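Local coordinates for protein fructose-2,6-bisphosphatase TIGAR B (Danio rerio, PDB 3E9D) that probably hydrolyses fructose-2,6-bisphosphate and fructose-1,6-bisphosphate, lowering the cell's fructose-2,6-bisphosphate and so restraining glycolysis in favour of the pentose phosphate pathway, at residues L59-Q64 with L87-F92; T130-F135 with A178-H183. All blocks are in the same frame, centred on the assembly; numbering follows the deposited sequence.

Contact 1 (L59-Q64 with L87-F92); sequences LQRAIQ and LRERGF. With PO4 (phosphate ion), chain C.
Leu59 packs against Arg88 and Glu89 beside the active-site phosphate. One methyl of Leu59, CD1, lies 3.9 Å from the Glu89 backbone N and 4.1 Å from CB of Arg88. It thus lies over the junction of the two residues, touching a side-chain carbon of the first and the backbone N of the second, while the rest of Arg88 leads off to a partner at Pro85. Next to it the side chains of Arg61 and Glu89 cross at about a right angle, with their guanidinium and carboxylate planes 52° apart and Arg61 NH2 coming 3.8 Å from Glu89 CB.

Polar interactions converge on a phosphate ion, probably acquired from the crystallisation liquor. Arg61 grips a single oxygen with two donors: both NE and NH2 hydrogen-bond to O1 of the phosphate at 2.9 Å, and that oxygen sits at the edge of the guanidinium, in its plane. The chain of Arg61 is extended from CG to NE, which carries the head from the first turn of helix 60-71 to the anion, and Gly24 O takes a further hydrogen bond from NH2. This is the active site of the histidine phosphatase superfamily, where a basic pocket holds the phosphoryl group beside His11, the residue phosphorylated in catalysis, and Glu89 is the inferred proton donor/acceptor.

Glu89 reaches the same ion from another direction. Its chain bends at chi2 (55°), turning the carboxylate toward the phosphate, where OE2 stands 2.4 Å from O4, too close to settle the kind of bond. The other oxygen, OE1, accepts the backbone N-H of Arg90 at 2.7 Å, on the anti side and 23° out of the carboxylate plane, and also that of Phe186. With an alanine here, the N-H groups of Arg90 and Phe186 would probably lose their carboxylate acceptor, and a gap is likely to open beside the phosphate.

Contact 2 (T130-F135 with A178-H183); sequences TRFKMF and ALMVSH. With PO4 (phosphate ion), chain C.
Helix 125-146 packs on one face of the central sheet, its segment 130-135 standing clear of strand 177-182, with the CA atoms of Phe135 and Met180 10.7 Å apart and those of Phe132 and Ser182 11.0 Å apart. Side chains span this distance, and both contacts are made by the sulfur of Met180. Met180 CG is anti to the backbone N (chi1 169°), which sends the chain out from the strand toward the helix, and SD meets two phenylalanine rings on one side of it.

The two rings receive it differently. CE2 of Phe135 is 4.0 Å from SD, and the sulfur stands 4.9 Å from the ring centroid at 47° off the normal, an oblique Met-aromatic contact. Phe132 offers its rim: SD lies near the plane of that ring, 4.5 Å from CE1. All three residues are buried, and Phe186 of helix 184-197 also packs on Met180.

At the end of the strand His183, the N-cap of helix 184-197, takes no part in this. Its ND1 donates to O1 of the phosphate at 2.9 Å, the oxygen lying near the imidazole plane, while NE2 is hydrogen-bonded to Ser57 OG. The whole is a helix packed on a parallel strand of an alpha/beta sandwich, the histidine phosphatase fold, in which the strand delivers a catalytic-site histidine, inferred to stabilise the transition state, at its C-terminal end.

How the contacts relate
Contacts 1 and 2 follow one another along the chain, yet their centres lie only 11 Å apart and both reach the same phosphate. O1 of the ion is shared between Arg61 of contact 1 and His183 of contact 2. Two probable hydrogen bonds join the contacts away from the anion: Ser182 OG lies 2.7 Å from Leu87 O, and Arg131 NH1 lies 2.8 Å from Arg88 O. Here, then, backbone carbonyls of the Glu89 loop join it to the strand end and to helix 125-146. The side chain of Met180 lies about 9 Å from that of Glu89 and about 11 Å from that of His11, so the apolar part of contact 2 is set back from the catalytic residues.

Contact 1 (L59-Q64 with L87-F92)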
ATOM      1  N   LEU A  59       2.922   7.151 -11.006  1.00 20.73           N
ATOM      2  CA  LEU A  59       4.385   7.320 -11.130  1.00 20.29           C
ATOM      3  C   LEU A  59       5.048   6.083 -11.751  1.00 19.72           C
ATOM      4  O   LEU A  59       4.682   4.965 -11.429  1.00 18.04           O
ATOM      5  CB  LEU A  59       5.019   7.673  -9.766  1.00 20.05           C
ATOM      6  CG  LEU A  59       4.504   8.998  -9.155  1.00 20.91           C
ATOM      7  CD1 LEU A  59       4.956   9.173  -7.690  1.00 19.18           C
ATOM      8  CD2 LEU A  59       4.940  10.173 -10.014  1.00 21.90           C
ATOM      9  N   GLN A  60       5.989   6.319 -12.668  1.00 19.62           N
ATOM     10  CA  GLN A  60       6.581   5.260 -13.491  1.00 19.65           C
ATOM     11  C   GLN A  60       7.130   4.093 -12.655  1.00 19.14           C
ATOM     12  O   GLN A  60       6.878   2.930 -12.984  1.00 19.45           O
ATOM     13  CB  GLN A  60       7.681   5.828 -14.401  1.00 20.06           C
ATOM     14  CG  GLN A  60       8.403   4.754 -15.201  1.00 23.76           C
ATOM     15  CD  GLN A  60       9.468   5.282 -16.148  1.00 27.50           C
ATOM     16  OE1 GLN A  60      10.084   6.335 -15.920  1.00 30.28           O
ATOM     17  NE2 GLN A  60       9.703   4.536 -17.220  1.00 28.27           N
ATOM     18  N   ARG A  61       7.862   4.400 -11.579  1.00 18.34           N
ATOM     19  CA  ARG A  61       8.478   3.346 -10.752  1.00 17.86           C
ATOM     20  C   ARG A  61       7.435   2.356 -10.215  1.00 17.96           C
ATOM     21  O   ARG A  61       7.711   1.160 -10.105  1.00 16.91           O
ATOM     22  CB  ARG A  61       9.343   3.931  -9.614  1.00 17.38           C
ATOM     23  CG  ARG A  61       8.620   4.882  -8.630  1.00 16.18           C
ATOM     24  CD  ARG A  61       9.655   5.772  -7.921  1.00 16.61           C
ATOM     25  NE  ARG A  61       9.093   6.643  -6.883  1.00 20.54           N
ATOM     26  CZ  ARG A  61       8.675   7.894  -7.093  1.00 21.25           C
ATOM     27  NH1 ARG A  61       8.738   8.420  -8.309  1.00 18.84           N
ATOM     28  NH2 ARG A  61       8.208   8.625  -6.083  1.00 20.87           N
ATOM     29  N   ALA A  62       6.247   2.871  -9.891  1.00 17.91           N
ATOM     30  CA  ALA A  62       5.134   2.066  -9.371  1.00 18.30           C
ATOM     31  C   ALA A  62       4.416   1.304 -10.493  1.00 18.90           C
ATOM     32  O   ALA A  62       4.138   0.083 -10.380  1.00 18.18           O
ATOM     33  CB  ALA A  62       4.137   2.979  -8.595  1.00 18.77           C
ATOM     34  N   ILE A  63       4.118   2.017 -11.586  1.00 18.32           N
ATOM     35  CA  ILE A  63       3.543   1.373 -12.773  1.00 18.67           C
ATOM     36  C   ILE A  63       4.380   0.174 -13.265  1.00 17.76           C
ATOM     37  O   ILE A  63       3.831  -0.892 -13.540  1.00 17.55           O
ATOM     38  CB  ILE A  63       3.332   2.377 -13.932  1.00 18.53           C
ATOM     39  CG1 ILE A  63       2.299   3.439 -13.495  1.00 19.67           C
ATOM     40  CG2 ILE A  63       2.880   1.627 -15.227  1.00 18.40           C
ATOM     41  CD1 ILE A  63       2.304   4.689 -14.321  1.00 18.93           C
ATOM     42  N   GLN A  64       5.692   0.360 -13.380  1.00 17.19           N
ATOM     43  CA  GLN A  64       6.588  -0.736 -13.802  1.00 17.77           C
ATOM     44  C   GLN A  64       6.551  -1.942 -12.861  1.00 17.43           C
ATOM     45  O   GLN A  64       6.578  -3.084 -13.305  1.00 17.90           O
ATOM     46  CB  GLN A  64       8.016  -0.238 -13.888  1.00 17.51           C
ATOM     47  CG  GLN A  64       8.279   0.717 -15.012  1.00 19.63           C
ATOM     48  CD  GLN A  64       9.717   1.164 -14.993  1.00 22.39           C
ATOM     49  OE1 GLN A  64      10.128   1.941 -14.133  1.00 22.41           O
ATOM     50  NE2 GLN A  64      10.507   0.646 -15.932  1.00 22.39           N
ATOM     51  N   LEU A  87      -2.702   7.607  -5.104  1.00 17.08           N
ATOM     52  CA  LEU A  87      -1.643   6.745  -4.550  1.00 17.84           C
ATOM     53  C   LEU A  87      -0.195   7.254  -4.702  1.00 17.70           C
ATOM     54  O   LEU A  87       0.745   6.519  -4.353  1.00 18.48           O
ATOM     55  CB  LEU A  87      -1.723   5.338  -5.166  1.00 16.88           C
ATOM     56  CG  LEU A  87      -3.042   4.585  -4.992  1.00 18.69           C
ATOM     57  CD1 LEU A  87      -2.975   3.223  -5.708  1.00 16.71           C
ATOM     58  CD2 LEU A  87      -3.352   4.394  -3.484  1.00 19.41           C
ATOM     59  N   ARG A  88      -0.005   8.457  -5.251  1.00 17.07           N
ATOM     60  CA  ARG A  88       1.341   9.018  -5.438  1.00 17.07           C
ATOM     61  C   ARG A  88       2.033   9.248  -4.110  1.00 17.16           C
ATOM     62  O   ARG A  88       1.384   9.426  -3.065  1.00 16.52           O
ATOM     63  CB  ARG A  88       1.326  10.326  -6.257  1.00 17.25           C
ATOM     64  CG  ARG A  88       0.651  11.536  -5.561  1.00 16.95           C
ATOM     65  CD  ARG A  88       0.353  12.666  -6.601  1.00 17.32           C
ATOM     66  NE  ARG A  88      -0.249  13.843  -5.970  1.00 17.39           N
ATOM     67  CZ  ARG A  88      -1.551  14.004  -5.724  1.00 18.19           C
ATOM     68  NH1 ARG A  88      -2.437  13.055  -6.036  1.00 17.25           N
ATOM     69  NH2 ARG A  88      -1.974  15.126  -5.154  1.00 18.20           N
ATOM     70  N   GLU A  89       3.355   9.265  -4.169  1.00 17.30           N
ATOM     71  CA  GLU A  89       4.178   9.476  -3.001  1.00 17.23           C
ATOM     72  C   GLU A  89       3.910  10.857  -2.374  1.00 17.94           C
ATOM     73  O   GLU A  89       3.512  11.792  -3.065  1.00 17.74           O
ATOM     74  CB  GLU A  89       5.657   9.366  -3.404  1.00 17.31           C
ATOM     75  CG  GLU A  89       6.670   9.539  -2.241  1.00 17.73           C
ATOM     76  CD  GLU A  89       6.424   8.568  -1.076  1.00 20.27           C
ATOM     77  OE1 GLU A  89       5.289   8.537  -0.546  1.00 19.33           O
ATOM     78  OE2 GLU A  89       7.368   7.829  -0.679  1.00 20.48           O
ATOM     79  N   ARG A  90       4.137  10.964  -1.065  1.00 17.77           N
ATOM     80  CA  ARG A  90       4.172  12.247  -0.395  1.00 18.46           C
ATOM     81  C   ARG A  90       5.025  13.258  -1.168  1.00 18.82           C
ATOM     82  O   ARG A  90       6.149  12.953  -1.597  1.00 18.54           O
ATOM     83  CB  ARG A  90       4.727  12.072   1.018  1.00 18.17           C
ATOM     84  CG  ARG A  90       4.812  13.372   1.793  1.00 18.40           C
ATOM     85  CD  ARG A  90       5.087  13.091   3.271  1.00 21.35           C
ATOM     86  NE  ARG A  90       5.015  14.343   4.008  1.00 21.99           N
ATOM     87  CZ  ARG A  90       5.358  14.487   5.279  1.00 23.11           C
ATOM     88  NH1 ARG A  90       5.794  13.437   5.985  1.00 20.85           N
ATOM     89  NH2 ARG A  90       5.257  15.686   5.838  1.00 20.45           N
ATOM     90  N   GLY A  91       4.486  14.465  -1.355  1.00 19.36           N
ATOM     91  CA  GLY A  91       5.246  15.525  -2.021  1.00 18.53           C
ATOM     92  C   GLY A  91       6.306  16.097  -1.098  1.00 18.53           C
ATOM     93  O   GLY A  91       6.031  16.371   0.071  1.00 18.50           O
ATOM     94  N   PHE A  92       7.515  16.295  -1.625  1.00 18.96           N
ATOM     95  CA  PHE A  92       8.612  16.867  -0.827  1.00 19.83           C
ATOM     96  C   PHE A  92       9.078  18.237  -1.314  1.00 19.04           C
ATOM     97  O   PHE A  92      10.053  18.757  -0.798  1.00 18.99           O
ATOM     98  CB  PHE A  92       9.799  15.878  -0.730  1.00 20.34           C
ATOM     99  CG  PHE A  92       9.456  14.620   0.029  1.00 23.45           C
ATOM    100  CD1 PHE A  92       9.273  14.658   1.405  1.00 26.04           C
ATOM    101  CD2 PHE A  92       9.252  13.423  -0.640  1.00 26.00           C
ATOM    102  CE1 PHE A  92       8.916  13.507   2.105  1.00 28.20           C
ATOM    103  CE2 PHE A  92       8.897  12.256   0.064  1.00 28.45           C
ATOM    104  CZ  PHE A  92       8.732  12.302   1.419  1.00 26.38           C
TER
HETATM  105  P   PO4 C 266       9.376   6.164  -2.811  1.00 27.55           P
HETATM  106  O1  PO4 C 266       8.649   6.647  -4.040  1.00 25.93           O
HETATM  107  O2  PO4 C 266       8.724   4.950  -2.190  1.00 24.64           O
HETATM  108  O3  PO4 C 266      10.794   5.775  -3.156  1.00 28.72           O
HETATM  109  O4  PO4 C 266       9.459   7.280  -1.792  1.00 27.85           O

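Contact 2 (T130-F135 with A178-H183)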
ATOM      1  N   THR A 130      -5.291  12.408   4.083  1.00 18.74           N
ATOM      2  CA  THR A 130      -6.515  12.758   3.371  1.00 19.29           C
ATOM      3  C   THR A 130      -6.596  12.083   1.991  1.00 18.43           C
ATOM      4  O   THR A 130      -7.653  11.584   1.613  1.00 18.17           O
ATOM      5  CB  THR A 130      -6.659  14.293   3.260  1.00 19.48           C
ATOM      6  OG1 THR A 130      -6.799  14.823   4.588  1.00 22.80           O
ATOM      7  CG2 THR A 130      -7.862  14.697   2.410  1.00 19.05           C
ATOM      8  N   ARG A 131      -5.480  12.046   1.258  1.00 17.44           N
ATOM      9  CA  ARG A 131      -5.437  11.335  -0.032  1.00 17.30           C
ATOM     10  C   ARG A 131      -5.755   9.840   0.098  1.00 16.85           C
ATOM     11  O   ARG A 131      -6.531   9.284  -0.698  1.00 16.49           O
ATOM     12  CB  ARG A 131      -4.081  11.523  -0.729  1.00 17.31           C
ATOM     13  CG  ARG A 131      -3.873  12.941  -1.275  1.00 17.29           C
ATOM     14  CD  ARG A 131      -2.791  12.951  -2.348  1.00 17.74           C
ATOM     15  NE  ARG A 131      -1.409  12.875  -1.839  1.00 17.03           N
ATOM     16  CZ  ARG A 131      -0.603  11.824  -1.984  1.00 17.34           C
ATOM     17  NH1 ARG A 131      -1.030  10.710  -2.583  1.00 16.73           N
ATOM     18  NH2 ARG A 131       0.646  11.889  -1.553  1.00 18.25           N
ATOM     19  N   PHE A 132      -5.159   9.193   1.099  1.00 16.63           N
ATOM     20  CA  PHE A 132      -5.464   7.787   1.372  1.00 16.82           C
ATOM     21  C   PHE A 132      -6.938   7.584   1.749  1.00 16.81           C
ATOM     22  O   PHE A 132      -7.569   6.637   1.268  1.00 16.54           O
ATOM     23  CB  PHE A 132      -4.546   7.189   2.441  1.00 15.96           C
ATOM     24  CG  PHE A 132      -4.809   5.721   2.708  1.00 16.33           C
ATOM     25  CD1 PHE A 132      -4.632   4.777   1.697  1.00 15.67           C
ATOM     26  CD2 PHE A 132      -5.232   5.291   3.961  1.00 17.81           C
ATOM     27  CE1 PHE A 132      -4.873   3.422   1.920  1.00 16.61           C
ATOM     28  CE2 PHE A 132      -5.458   3.933   4.218  1.00 17.91           C
ATOM     29  CZ  PHE A 132      -5.279   2.993   3.197  1.00 17.58           C
ATOM     30  N   LYS A 133      -7.478   8.475   2.581  1.00 17.63           N
ATOM     31  CA  LYS A 133      -8.908   8.430   2.952  1.00 18.63           C
ATOM     32  C   LYS A 133      -9.806   8.538   1.719  1.00 18.77           C
ATOM     33  O   LYS A 133     -10.818   7.833   1.613  1.00 19.21           O
ATOM     34  CB  LYS A 133      -9.275   9.543   3.940  1.00 18.96           C
ATOM     35  CG  LYS A 133      -8.752   9.352   5.374  1.00 20.97           C
ATOM     36  CD  LYS A 133      -9.257  10.496   6.261  1.00 23.47           C
ATOM     37  CE  LYS A 133      -8.375  10.722   7.475  1.00 27.65           C
ATOM     38  NZ  LYS A 133      -8.625  12.096   8.073  1.00 28.08           N
ATOM     39  N   MET A 134      -9.436   9.424   0.790  1.00 18.40           N
ATOM     40  CA  MET A 134     -10.172   9.571  -0.470  1.00 18.88           C
ATOM     41  C   MET A 134     -10.030   8.318  -1.331  1.00 18.20           C
ATOM     42  O   MET A 134     -10.989   7.866  -1.977  1.00 17.65           O
ATOM     43  CB  MET A 134      -9.699  10.803  -1.248  1.00 18.78           C
ATOM     44  CG  MET A 134     -10.012  12.137  -0.557  1.00 23.56           C
ATOM     45  SD  MET A 134      -9.133  13.520  -1.377  1.00 34.09           S
ATOM     46  CE  MET A 134      -9.826  13.428  -3.046  1.00 31.06           C
ATOM     47  N   PHE A 135      -8.829   7.759  -1.335  1.00 17.61           N
ATOM     48  CA  PHE A 135      -8.598   6.517  -2.052  1.00 17.62           C
ATOM     49  C   PHE A 135      -9.463   5.391  -1.488  1.00 17.24           C
ATOM     50  O   PHE A 135     -10.067   4.633  -2.253  1.00 17.64           O
ATOM     51  CB  PHE A 135      -7.109   6.087  -2.039  1.00 16.90           C
ATOM     52  CG  PHE A 135      -6.901   4.697  -2.608  1.00 17.96           C
ATOM     53  CD1 PHE A 135      -6.956   4.485  -3.984  1.00 18.14           C
ATOM     54  CD2 PHE A 135      -6.714   3.600  -1.773  1.00 19.85           C
ATOM     55  CE1 PHE A 135      -6.803   3.188  -4.530  1.00 18.51           C
ATOM     56  CE2 PHE A 135      -6.555   2.311  -2.315  1.00 19.75           C
ATOM     57  CZ  PHE A 135      -6.610   2.124  -3.706  1.00 17.51           C
ATOM     58  N   ALA A 178      -7.763  -7.147  -3.984  1.00 17.47           N
ATOM     59  CA  ALA A 178      -7.188  -5.999  -4.675  1.00 17.29           C
ATOM     60  C   ALA A 178      -5.684  -5.918  -4.441  1.00 17.71           C
ATOM     61  O   ALA A 178      -5.206  -6.227  -3.345  1.00 17.32           O
ATOM     62  CB  ALA A 178      -7.862  -4.708  -4.212  1.00 17.53           C
ATOM     63  N   LEU A 179      -4.950  -5.500  -5.474  1.00 17.98           N
ATOM     64  CA  LEU A 179      -3.521  -5.188  -5.358  1.00 18.24           C
ATOM     65  C   LEU A 179      -3.345  -3.687  -5.436  1.00 18.65           C
ATOM     66  O   LEU A 179      -3.960  -3.035  -6.271  1.00 19.11           O
ATOM     67  CB  LEU A 179      -2.733  -5.861  -6.487  1.00 18.48           C
ATOM     68  CG  LEU A 179      -1.231  -5.558  -6.622  1.00 18.28           C
ATOM     69  CD1 LEU A 179      -0.494  -6.107  -5.382  1.00 18.48           C
ATOM     70  CD2 LEU A 179      -0.683  -6.214  -7.921  1.00 17.49           C
ATOM     71  N   MET A 180      -2.518  -3.130  -4.555  1.00 19.29           N
ATOM     72  CA  MET A 180      -2.263  -1.700  -4.536  1.00 19.73           C
ATOM     73  C   MET A 180      -0.749  -1.561  -4.611  1.00 18.98           C
ATOM     74  O   MET A 180      -0.039  -2.155  -3.806  1.00 19.14           O
ATOM     75  CB  MET A 180      -2.836  -1.072  -3.248  1.00 19.79           C
ATOM     76  CG  MET A 180      -2.413   0.383  -2.957  1.00 23.55           C
ATOM     77  SD  MET A 180      -2.968   0.941  -1.292  1.00 28.62           S
ATOM     78  CE  MET A 180      -1.586   1.995  -0.879  1.00 27.89           C
ATOM     79  N   VAL A 181      -0.253  -0.781  -5.574  1.00 18.25           N
ATOM     80  CA  VAL A 181       1.198  -0.568  -5.709  1.00 17.67           C
ATOM     81  C   VAL A 181       1.477   0.924  -5.544  1.00 17.67           C
ATOM     82  O   VAL A 181       0.927   1.743  -6.274  1.00 17.05           O
ATOM     83  CB  VAL A 181       1.777  -1.160  -7.032  1.00 17.46           C
ATOM     84  CG1 VAL A 181       3.310  -0.979  -7.095  1.00 17.03           C
ATOM     85  CG2 VAL A 181       1.448  -2.662  -7.117  1.00 18.22           C
ATOM     86  N   SER A 182       2.325   1.260  -4.576  1.00 17.48           N
ATOM     87  CA  SER A 182       2.510   2.637  -4.154  1.00 18.21           C
ATOM     88  C   SER A 182       3.937   2.906  -3.624  1.00 18.53           C
ATOM     89  O   SER A 182       4.919   2.302  -4.085  1.00 18.65           O
ATOM     90  CB  SER A 182       1.422   3.014  -3.108  1.00 18.20           C
ATOM     91  OG  SER A 182       1.411   4.411  -2.806  1.00 18.37           O
ATOM     92  N   HIS A 183       4.033   3.818  -2.662  1.00 18.31           N
ATOM     93  CA  HIS A 183       5.292   4.422  -2.286  1.00 18.84           C
ATOM     94  C   HIS A 183       5.479   4.400  -0.762  1.00 18.84           C
ATOM     95  O   HIS A 183       4.496   4.346  -0.023  1.00 19.06           O
ATOM     96  CB  HIS A 183       5.322   5.854  -2.809  1.00 18.80           C
ATOM     97  CG  HIS A 183       5.101   5.942  -4.282  1.00 18.59           C
ATOM     98  ND1 HIS A 183       6.137   5.908  -5.185  1.00 18.18           N
ATOM     99  CD2 HIS A 183       3.962   6.017  -5.011  1.00 17.22           C
ATOM    100  CE1 HIS A 183       5.648   5.969  -6.412  1.00 18.45           C
ATOM    101  NE2 HIS A 183       4.330   6.039  -6.331  1.00 18.95           N
TER
HETATM  102  P   PO4 C 266       9.376   6.164  -2.811  1.00 27.55           P
HETATM  103  O1  PO4 C 266       8.649   6.647  -4.040  1.00 25.93           O
HETATM  104  O2  PO4 C 266       8.724   4.950  -2.190  1.00 24.64           O
HETATM  105  O3  PO4 C 266      10.794   5.775  -3.156  1.00 28.72           O
HETATM  106  O4  PO4 C 266       9.459   7.280  -1.792  1.00 27.85           O